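PDB 3IP1: scyllo-inosose 3-dehydrogenase from Thermotoga maritima, which catalyses the NAD(+)-dependent oxidation of scyllo-inosose to 3-dehydro-scyllo-inosose, and thus probably takes part in myo-inositol breakdown. Local coordinates for residues 176-179 against 180-184; 199-202 against 203-207; 347-350 against 351-355; 355-358 against 359-363. All coordinates share one frame; numbering follows the deposited sequence. Where two conformers were deposited one is given.

Contact 1: 176-179 against 180-184; sequences RELE and GVYEG
Leu178 and Tyr182 meet across a tight turn, and both the backbone and the side chains make the contact. The carbonyl oxygen of Leu178 accepts two N-H groups. Tyr182 N reaches Leu178 O at 2.9 Å in a nearly straight bond (N-H...O 169°), coming in close to the C=O axis. Val181 N stands above the carbonyl plane, 3.1 Å from Leu178 O. Beyond this oxygen the side chains continue the contact: Leu178 CB lies 3.9 Å from Tyr182 CD1, and Leu178 CD2 lies 3.9 Å from Tyr182 CE1, the two side chains crossing at a slant. In each of them CG lies anti to its own carbonyl carbon. Val181 adds its CG2 at 3.8 Å from Glu177 O.

Further out, helices 185-192 and 349-358 pack on Leu178, the latter through Met357 and Ala358. The phenol OH of Tyr182 makes a weak hydrogen bond to Met357 O, while Glu177 OE1 is bonded to Ser355 OG. Before the turn, Glu179 N bonds to Arg176 O at 2.9 Å, closing the short 3-10 segment. Glu179 and Gly180 then occupy the corners of a type II beta turn, Gly180 taking the positive phi (86°) of its second corner. The turn lies in the loop that leads from strand 172-174 to helix 185-192.

Contact 2: 199-202 against 203-207; sequences VAYN and AVIVR
The ring of Tyr201 carries Ile205 over one face: CG1 of Ile205 sits 3.8 Å from the ring centroid and only 8° off the ring normal, a CH-pi contact. At the ring edge, near its plane, comes Val206 CG2, 4.5 Å from Tyr201 CD1. Tyr201 CG lies anti to the backbone N (chi1 -167°), which brings the ring alongside the following turn, where Tyr201 CE1 reaches Ile205 CB at 3.6 Å. Asn202 OD1 lies 3.6 Å from Val206 CB, while Asn202 ND2 runs alongside the arginine chain, 4.0 Å from Arg207 CG.

The backbone of helix 194-207 keeps ordinary i to i+4 bonds up to Ile205 N and Tyr201 O, 2.9 Å apart. It then widens into a pi-type turn, where Arg207 N bonds to Asn202 O at 2.8 Å and almost straight (175°). The polar ends look elsewhere: Tyr201 OH bonds to Pro213 O of a second subunit, and Arg207 bonds through NE to Gly340 O and through NH2 to Gln337 of a third. Within the helix, then, the side chains meet by van der Waals and CH-pi contacts, and the phenol and guanidinium serve the packing between subunits and neighbouring parts of the chain.

Contact 3: 347-350 against 351-355; sequences HGTF and PRVIS
Arg352 folds back over the start of helix 349-358, whose N-cap is Gly348; the helix follows edge strand 337-340 of the Rossmann sheet and packs on strands 124-127 and 172-174. The arginine chain is extended from CG to NE, with CG anti to the carbonyl carbon (chi1 -78°), and this carries the guanidinium back past the N-cap to the preceding loop. There NH1 lies 2.7 Å from His347 O, at the guanidinium edge near its plane, in a bent, weak bond; a second weak bond joins NH1 to Gly348 O at 3.3 Å. NE makes a salt bridge with Asp215 of a second subunit, the strongest polar partner of Arg352.

Val353, one turn after Thr349, slants across it, methyl to methyl, with CG2 atoms 4.1 Å apart. Phe350 turns away from the following residues, though its CB still abuts the Pro351 ring, and its own ring meets that of Trp173 with the planes at about 40°. Ile354 CG1 lies 3.4 Å from Phe350 O. Firm i to i+4 bonds include Val353 N to Thr349 O at 2.8 Å, and Ile354 N to Phe350 O at 3.0 Å, the latter with the donor in the carbonyl plane.

Contact 4: 355-358 against 359-363; sequences SLMA and SGMDM
Leu356 and Met361 close the end of helix 349-358 in a Schellman motif. Met361 N bonds to Leu356 O at 3.2 Å, the 6-to-1 bond, and Gly360 N bonds to Met357 O at 3.1 Å, the 5-to-2 bond inside it. Gly360 takes the positive phi (130°) that reverses the chain. The apolar pair that usually accompanies this motif is Leu356 with Met361, which like Met357 and Met363 is selenomethionine. Met361 starts out extended, CG anti to the backbone N (chi1 -170°), and bends at chi3, so that its heavy SE nestles against the fork of the leucine, 3.8 Å from Leu356 CG, while CE curls back toward Leu356 CB.

Met357 forms a second bump. Its straight chain passes the returning chain and ends with CE against the side of Met363, 3.9 Å from Met363 CG, the two side chains crossing at about a right angle. Met363 is itself kinked at chi2 and chi3. Met361 and Met363 pack between helices 194-207 and 224-235, touching Thr197 of the first and Ala231 of the second, and Met357 also rests on Thr197. The backbone is drawn in too, as Met357 CA donates a C-H...O contact to Met361 O at 3.2 Å.

Ser359 completes the grip. Its OG, turned between the backbone N and carbonyl carbon (chi1 71°), donates to Leu356 O at 2.9 Å, from the opposite face of that carbonyl plane to Met361 N.

Along the chain the contacts come in the order 1, 2, 3, 4. Contacts 3 and 4 lie at the start and end of helix 349-358 and share Ser355, their centres about 11 Å apart. Contact 2, on helix 194-207, packs beside the first of these, again about 11 Å between centres, and the loop of contact 1 lies against the C-terminal end of helix 349-358, its centre about 10 Å from that of contact 4. Contacts 1 and 2 do not touch. Helix 349-358 thus bridges the loop after strand 172-174 to helix 194-207, and contacts 2, 3 and 4 also face the second subunit, so internal packing and subunit association meet here.

Contact 1: 176-179 against 180-184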
loop_
_atom_site.group_PDB
_atom_site.type_symbol
_atom_site.label_atom_id
_atom_site.label_comp_id
_atom_site.label_asym_id
_atom_site.label_seq_id
_atom_site.Cartn_x
_atom_site.Cartn_y
_atom_site.Cartn_z
ATOM N N ARG A 176 0.967 -29.808 -10.335
ATOM C CA ARG A 176 0.363 -30.157 -11.650
ATOM C C ARG A 176 0.845 -29.263 -12.790
ATOM O O ARG A 176 1.131 -29.717 -13.900
ATOM C CB ARG A 176 -1.166 -30.051 -11.584
ATOM C CG ARG A 176 -1.868 -31.250 -11.004
ATOM C CD ARG A 176 -2.379 -32.181 -12.102
ATOM N NE ARG A 176 -3.191 -31.477 -13.091
ATOM C CZ ARG A 176 -3.900 -32.092 -14.027
ATOM N NH1 ARG A 176 -4.608 -31.392 -14.901
ATOM N NH2 ARG A 176 -3.897 -33.412 -14.083
ATOM N N GLU A 177 0.900 -27.965 -12.511
ATOM C CA GLU A 177 1.346 -26.989 -13.519
ATOM C C GLU A 177 2.736 -27.282 -14.117
ATOM O O GLU A 177 3.073 -26.767 -15.181
ATOM C CB GLU A 177 1.385 -25.579 -12.924
ATOM C CG GLU A 177 0.030 -24.911 -12.655
ATOM C CD GLU A 177 0.212 -23.691 -11.749
ATOM O OE1 GLU A 177 0.052 -22.545 -12.235
ATOM O OE2 GLU A 177 0.565 -23.884 -10.561
ATOM N N LEU A 178 3.557 -28.060 -13.420
ATOM C CA LEU A 178 4.904 -28.356 -13.925
ATOM C C LEU A 178 4.909 -29.534 -14.904
ATOM O O LEU A 178 5.911 -29.795 -15.560
ATOM C CB LEU A 178 5.896 -28.615 -12.777
ATOM C CG LEU A 178 6.059 -27.565 -11.664
ATOM C CD1 LEU A 178 7.185 -27.975 -10.720
ATOM C CD2 LEU A 178 6.320 -26.161 -12.204
ATOM N N GLU A 179 3.802 -30.260 -14.982
ATOM C CA GLU A 179 3.747 -31.421 -15.867
ATOM C C GLU A 179 3.886 -31.000 -17.329
ATOM O O GLU A 179 3.176 -30.124 -17.796
ATOM C CB GLU A 179 2.470 -32.220 -15.641
ATOM C CG GLU A 179 2.531 -33.096 -14.391
ATOM C CD GLU A 179 1.172 -33.652 -13.995
ATOM O OE1 GLU A 179 0.190 -33.344 -14.693
ATOM O OE2 GLU A 179 1.077 -34.385 -12.981
ATOM N N GLY A 180 4.835 -31.603 -18.033
ATOM C CA GLY A 180 5.022 -31.301 -19.448
ATOM C C GLY A 180 5.925 -30.107 -19.665
ATOM O O GLY A 180 6.292 -29.796 -20.806
ATOM N N VAL A 181 6.269 -29.424 -18.575
ATOM C CA VAL A 181 7.296 -28.397 -18.593
ATOM C C VAL A 181 8.592 -29.032 -18.075
ATOM O O VAL A 181 9.659 -28.844 -18.633
ATOM C CB VAL A 181 6.906 -27.201 -17.699
ATOM C CG1 VAL A 181 7.964 -26.100 -17.787
ATOM C CG2 VAL A 181 5.530 -26.666 -18.078
ATOM N N TYR A 182 8.466 -29.779 -16.982
ATOM C CA TYR A 182 9.572 -30.465 -16.349
ATOM C C TYR A 182 9.285 -31.952 -16.465
ATOM O O TYR A 182 8.268 -32.432 -15.973
ATOM C CB TYR A 182 9.679 -30.072 -14.869
ATOM C CG TYR A 182 10.092 -28.649 -14.635
ATOM C CD1 TYR A 182 9.154 -27.617 -14.660
ATOM C CD2 TYR A 182 11.425 -28.329 -14.387
ATOM C CE1 TYR A 182 9.536 -26.297 -14.454
ATOM C CE2 TYR A 182 11.824 -27.015 -14.174
ATOM C CZ TYR A 182 10.879 -26.005 -14.209
ATOM O OH TYR A 182 11.269 -24.703 -14.000
ATOM N N GLU A 183 10.188 -32.667 -17.125
ATOM C CA GLU A 183 10.005 -34.090 -17.440
ATOM C C GLU A 183 10.506 -34.996 -16.337
ATOM O O GLU A 183 11.606 -34.786 -15.813
ATOM C CB GLU A 183 10.783 -34.425 -18.711
ATOM C CG GLU A 183 10.354 -33.612 -19.898
ATOM C CD GLU A 183 9.070 -34.129 -20.500
ATOM O OE1 GLU A 183 8.035 -33.423 -20.409
ATOM O OE2 GLU A 183 9.103 -35.254 -21.055
ATOM N N GLY A 184 9.709 -36.012 -16.006
ATOM C CA GLY A 184 10.123 -37.047 -15.056
ATOM C C GLY A 184 10.592 -36.503 -13.713
ATOM O O GLY A 184 9.859 -35.763 -13.041
#

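Contact 2: 199-202 against 203-207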
loop_
_atom_site.group_PDB
_atom_site.type_symbol
_atom_site.label_atom_id
_atom_site.label_comp_id
_atom_site.label_asym_id
_atom_site.label_seq_id
_atom_site.Cartn_x
_atom_site.Cartn_y
_atom_site.Cartn_z
ATOM N N VAL A 199 11.087 -18.548 0.339
ATOM C CA VAL A 199 11.760 -17.719 1.337
ATOM C C VAL A 199 12.243 -16.412 0.680
ATOM O O VAL A 199 11.983 -15.324 1.202
ATOM C CB VAL A 199 12.956 -18.466 2.001
ATOM C CG1 VAL A 199 13.838 -17.497 2.799
ATOM C CG2 VAL A 199 12.458 -19.627 2.907
ATOM N N ALA A 200 12.958 -16.530 -0.439
ATOM C CA ALA A 200 13.410 -15.382 -1.223
ATOM C C ALA A 200 12.218 -14.547 -1.695
ATOM O O ALA A 200 12.221 -13.319 -1.600
ATOM C CB ALA A 200 14.222 -15.853 -2.436
ATOM N N TYR A 201 11.196 -15.228 -2.197
ATOM C CA TYR A 201 10.015 -14.536 -2.709
ATOM C C TYR A 201 9.346 -13.708 -1.612
ATOM O O TYR A 201 9.041 -12.547 -1.832
ATOM C CB TYR A 201 9.033 -15.539 -3.322
ATOM C CG TYR A 201 7.916 -14.936 -4.153
ATOM C CD1 TYR A 201 6.839 -14.281 -3.546
ATOM C CD2 TYR A 201 7.907 -15.068 -5.555
ATOM C CE1 TYR A 201 5.787 -13.739 -4.313
ATOM C CE2 TYR A 201 6.870 -14.554 -6.323
ATOM C CZ TYR A 201 5.810 -13.880 -5.694
ATOM O OH TYR A 201 4.776 -13.354 -6.440
ATOM N N ASN A 202 9.133 -14.314 -0.445
ATOM C CA ASN A 202 8.553 -13.615 0.707
ATOM C C ASN A 202 9.414 -12.406 1.085
ATOM O O ASN A 202 8.907 -11.333 1.403
ATOM C CB ASN A 202 8.435 -14.570 1.902
ATOM C CG ASN A 202 7.757 -13.928 3.122
ATOM O OD1 ASN A 202 6.574 -13.589 3.087
ATOM N ND2 ASN A 202 8.504 -13.800 4.222
ATOM N N ALA A 203 10.727 -12.581 1.018
ATOM C CA ALA A 203 11.635 -11.532 1.396
ATOM C C ALA A 203 11.595 -10.354 0.433
ATOM O O ALA A 203 11.558 -9.219 0.879
ATOM C CB ALA A 203 13.052 -12.085 1.544
ATOM N N VAL A 204 11.574 -10.606 -0.874
ATOM C CA VAL A 204 11.668 -9.491 -1.836
ATOM C C VAL A 204 10.343 -8.908 -2.377
ATOM O O VAL A 204 10.285 -7.708 -2.712
ATOM C CB VAL A 204 12.637 -9.778 -3.024
ATOM C CG1 VAL A 204 14.037 -10.063 -2.499
ATOM C CG2 VAL A 204 12.151 -10.922 -3.901
ATOM N N ILE A 205 9.312 -9.752 -2.464
ATOM C CA ILE A 205 8.017 -9.354 -3.027
ATOM C C ILE A 205 7.069 -8.954 -1.903
ATOM O O ILE A 205 6.533 -7.842 -1.916
ATOM C CB ILE A 205 7.373 -10.496 -3.888
ATOM C CG1 ILE A 205 8.281 -10.904 -5.052
ATOM C CG2 ILE A 205 5.959 -10.097 -4.399
ATOM C CD1 ILE A 205 8.798 -9.770 -5.900
ATOM N N VAL A 206 6.880 -9.854 -0.933
ATOM C CA VAL A 206 5.939 -9.628 0.161
ATOM C C VAL A 206 6.440 -8.631 1.223
ATOM O O VAL A 206 5.774 -7.638 1.489
ATOM C CB VAL A 206 5.522 -10.952 0.857
ATOM C CG1 VAL A 206 4.427 -10.686 1.912
ATOM C CG2 VAL A 206 5.027 -11.981 -0.192
ATOM N N ARG A 207 7.576 -8.925 1.863
ATOM C CA ARG A 207 8.155 -8.033 2.868
ATOM C C ARG A 207 8.841 -6.814 2.260
ATOM O O ARG A 207 8.646 -5.698 2.719
ATOM C CB ARG A 207 9.162 -8.801 3.749
ATOM C CG ARG A 207 8.515 -9.828 4.667
ATOM C CD ARG A 207 7.559 -9.145 5.639
ATOM N NE ARG A 207 8.308 -8.447 6.685
ATOM C CZ ARG A 207 8.003 -7.252 7.172
ATOM N NH1 ARG A 207 6.958 -6.581 6.717
ATOM N NH2 ARG A 207 8.745 -6.735 8.138
#

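Contact 3: 347-350 against 351-355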
loop_
_atom_site.group_PDB
_atom_site.type_symbol
_atom_site.label_atom_id
_atom_site.label_comp_id
_atom_site.label_asym_id
_atom_site.label_seq_id
_atom_site.Cartn_x
_atom_site.Cartn_y
_atom_site.Cartn_z
ATOM N N HIS A 347 0.065 -15.610 2.027
ATOM C CA HIS A 347 0.130 -14.597 0.936
ATOM C C HIS A 347 0.066 -15.168 -0.474
ATOM O O HIS A 347 0.150 -14.428 -1.434
ATOM C CB HIS A 347 1.388 -13.703 1.099
ATOM C CG HIS A 347 1.547 -13.162 2.487
ATOM N ND1 HIS A 347 0.775 -12.127 2.974
ATOM C CD2 HIS A 347 2.333 -13.564 3.516
ATOM C CE1 HIS A 347 1.101 -11.891 4.233
ATOM N NE2 HIS A 347 2.046 -12.747 4.587
ATOM N N GLY A 348 -0.069 -16.485 -0.587
ATOM C CA GLY A 348 -0.099 -17.162 -1.871
ATOM C C GLY A 348 1.276 -17.168 -2.507
ATOM O O GLY A 348 1.403 -17.155 -3.727
ATOM N N THR A 349 2.303 -17.179 -1.671
ATOM C CA THR A 349 3.670 -17.206 -2.174
ATOM C C THR A 349 3.994 -18.529 -2.854
ATOM O O THR A 349 4.449 -18.529 -4.003
ATOM C CB THR A 349 4.666 -16.875 -1.060
ATOM O OG1 THR A 349 4.516 -15.487 -0.715
ATOM C CG2 THR A 349 6.111 -17.168 -1.482
ATOM N N PHE A 350 3.745 -19.646 -2.159
ATOM C CA PHE A 350 3.982 -20.981 -2.735
ATOM C C PHE A 350 3.361 -21.141 -4.115
ATOM O O PHE A 350 4.068 -21.499 -5.034
ATOM C CB PHE A 350 3.519 -22.128 -1.803
ATOM C CG PHE A 350 4.646 -22.839 -1.080
ATOM C CD1 PHE A 350 5.558 -22.127 -0.285
ATOM C CD2 PHE A 350 4.781 -24.223 -1.168
ATOM C CE1 PHE A 350 6.584 -22.775 0.405
ATOM C CE2 PHE A 350 5.818 -24.895 -0.484
ATOM C CZ PHE A 350 6.720 -24.171 0.298
ATOM N N PRO A 351 2.045 -20.871 -4.275
ATOM C CA PRO A 351 1.500 -21.188 -5.597
ATOM C C PRO A 351 1.982 -20.247 -6.683
ATOM O O PRO A 351 2.096 -20.652 -7.834
ATOM C CB PRO A 351 -0.022 -21.097 -5.399
ATOM C CG PRO A 351 -0.222 -20.287 -4.155
ATOM C CD PRO A 351 0.978 -20.569 -3.296
ATOM N N ARG A 352 2.301 -19.009 -6.329
ATOM C CA ARG A 352 2.854 -18.120 -7.336
ATOM C C ARG A 352 4.274 -18.538 -7.711
ATOM O O ARG A 352 4.659 -18.414 -8.869
ATOM C CB ARG A 352 2.851 -16.652 -6.874
ATOM C CG ARG A 352 1.500 -15.940 -6.959
ATOM C CD ARG A 352 1.659 -14.509 -6.436
ATOM N NE ARG A 352 0.411 -13.749 -6.363
ATOM C CZ ARG A 352 -0.309 -13.582 -5.256
ATOM N NH1 ARG A 352 0.060 -14.143 -4.102
ATOM N NH2 ARG A 352 -1.413 -12.858 -5.302
ATOM N N VAL A 353 5.058 -19.001 -6.739
ATOM C CA VAL A 353 6.398 -19.526 -7.051
ATOM C C VAL A 353 6.279 -20.724 -8.007
ATOM O O VAL A 353 7.055 -20.857 -8.942
ATOM C CB VAL A 353 7.205 -19.913 -5.795
ATOM C CG1 VAL A 353 8.440 -20.786 -6.193
ATOM C CG2 VAL A 353 7.625 -18.649 -5.037
ATOM N N ILE A 354 5.279 -21.572 -7.770
ATOM C CA ILE A 354 5.010 -22.720 -8.644
ATOM C C ILE A 354 4.637 -22.277 -10.078
ATOM O O ILE A 354 5.192 -22.802 -11.056
ATOM C CB ILE A 354 3.958 -23.690 -8.005
ATOM C CG1 ILE A 354 4.565 -24.348 -6.757
ATOM C CG2 ILE A 354 3.482 -24.737 -9.024
ATOM C CD1 ILE A 354 3.531 -24.847 -5.693
ATOM N N SER A 355 3.728 -21.300 -10.191
ATOM C CA SER A 355 3.320 -20.766 -11.509
ATOM C C SER A 355 4.489 -20.144 -12.231
ATOM O O SER A 355 4.622 -20.298 -13.437
ATOM C CB SER A 355 2.209 -19.727 -11.379
ATOM O OG SER A 355 1.055 -20.354 -10.860
#

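Contact 4: 355-358 against 359-363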
loop_
_atom_site.group_PDB
_atom_site.type_symbol
_atom_site.label_atom_id
_atom_site.label_comp_id
_atom_site.label_asym_id
_atom_site.label_seq_id
_atom_site.Cartn_x
_atom_site.Cartn_y
_atom_site.Cartn_z
ATOM N N SER A 355 3.728 -21.300 -10.191
ATOM C CA SER A 355 3.320 -20.766 -11.509
ATOM C C SER A 355 4.489 -20.144 -12.231
ATOM O O SER A 355 4.622 -20.298 -13.437
ATOM C CB SER A 355 2.209 -19.727 -11.379
ATOM O OG SER A 355 1.055 -20.354 -10.860
ATOM N N LEU A 356 5.333 -19.450 -11.481
ATOM C CA LEU A 356 6.522 -18.826 -12.035
ATOM C C LEU A 356 7.456 -19.894 -12.641
ATOM O O LEU A 356 7.881 -19.789 -13.795
ATOM C CB LEU A 356 7.216 -18.035 -10.928
ATOM C CG LEU A 356 7.928 -16.714 -11.175
ATOM C CD1 LEU A 356 7.334 -15.840 -12.291
ATOM C CD2 LEU A 356 7.968 -15.966 -9.872
HETATM N N MSE A 357 7.752 -20.934 -11.864
HETATM C CA MSE A 357 8.527 -22.053 -12.387
HETATM C C MSE A 357 7.856 -22.652 -13.621
HETATM O O MSE A 357 8.529 -22.929 -14.604
HETATM C CB MSE A 357 8.713 -23.143 -11.333
HETATM C CG MSE A 357 9.642 -22.749 -10.189
HETATM SE SE MSE A 357 9.820 -24.269 -8.999
HETATM C CE MSE A 357 11.044 -23.426 -7.707
ATOM N N ALA A 358 6.534 -22.834 -13.563
ATOM C CA ALA A 358 5.793 -23.435 -14.679
ATOM C C ALA A 358 5.916 -22.618 -15.966
ATOM O O ALA A 358 5.874 -23.162 -17.073
ATOM C CB ALA A 358 4.345 -23.633 -14.315
ATOM N N SER A 359 6.094 -21.313 -15.814
ATOM C CA SER A 359 6.155 -20.430 -16.960
ATOM C C SER A 359 7.577 -20.157 -17.445
ATOM O O SER A 359 7.761 -19.311 -18.311
ATOM C CB SER A 359 5.444 -19.122 -16.642
ATOM O OG SER A 359 6.225 -18.391 -15.723
ATOM N N GLY A 360 8.578 -20.854 -16.906
ATOM C CA GLY A 360 9.957 -20.705 -17.405
ATOM C C GLY A 360 11.093 -20.450 -16.409
ATOM O O GLY A 360 12.260 -20.639 -16.753
HETATM N N MSE A 361 10.778 -20.018 -15.183
HETATM C CA MSE A 361 11.813 -19.777 -14.184
HETATM C C MSE A 361 12.292 -21.096 -13.576
HETATM O O MSE A 361 11.660 -21.656 -12.666
HETATM C CB MSE A 361 11.325 -18.822 -13.091
HETATM C CG MSE A 361 12.426 -18.327 -12.146
HETATM SE SE MSE A 361 11.672 -17.312 -10.635
HETATM C CE MSE A 361 11.013 -18.818 -9.577
ATOM N N ASP A 362 13.427 -21.565 -14.075
ATOM C CA ASP A 362 13.980 -22.869 -13.725
ATOM C C ASP A 362 15.079 -22.783 -12.645
ATOM O O ASP A 362 16.246 -22.484 -12.939
ATOM C CB ASP A 362 14.536 -23.553 -14.986
ATOM C CG ASP A 362 15.116 -24.931 -14.699
ATOM O OD1 ASP A 362 14.904 -25.464 -13.590
ATOM O OD2 ASP A 362 15.786 -25.485 -15.596
HETATM N N MSE A 363 14.713 -23.098 -11.411
HETATM C CA MSE A 363 15.670 -23.046 -10.314
HETATM C C MSE A 363 16.568 -24.293 -10.233
HETATM O O MSE A 363 17.525 -24.305 -9.461
HETATM C CB MSE A 363 14.949 -22.829 -8.977
HETATM C CG MSE A 363 14.250 -21.500 -8.849
HETATM SE SE MSE A 363 15.505 -20.023 -8.921
HETATM C CE MSE A 363 16.729 -20.572 -7.523
#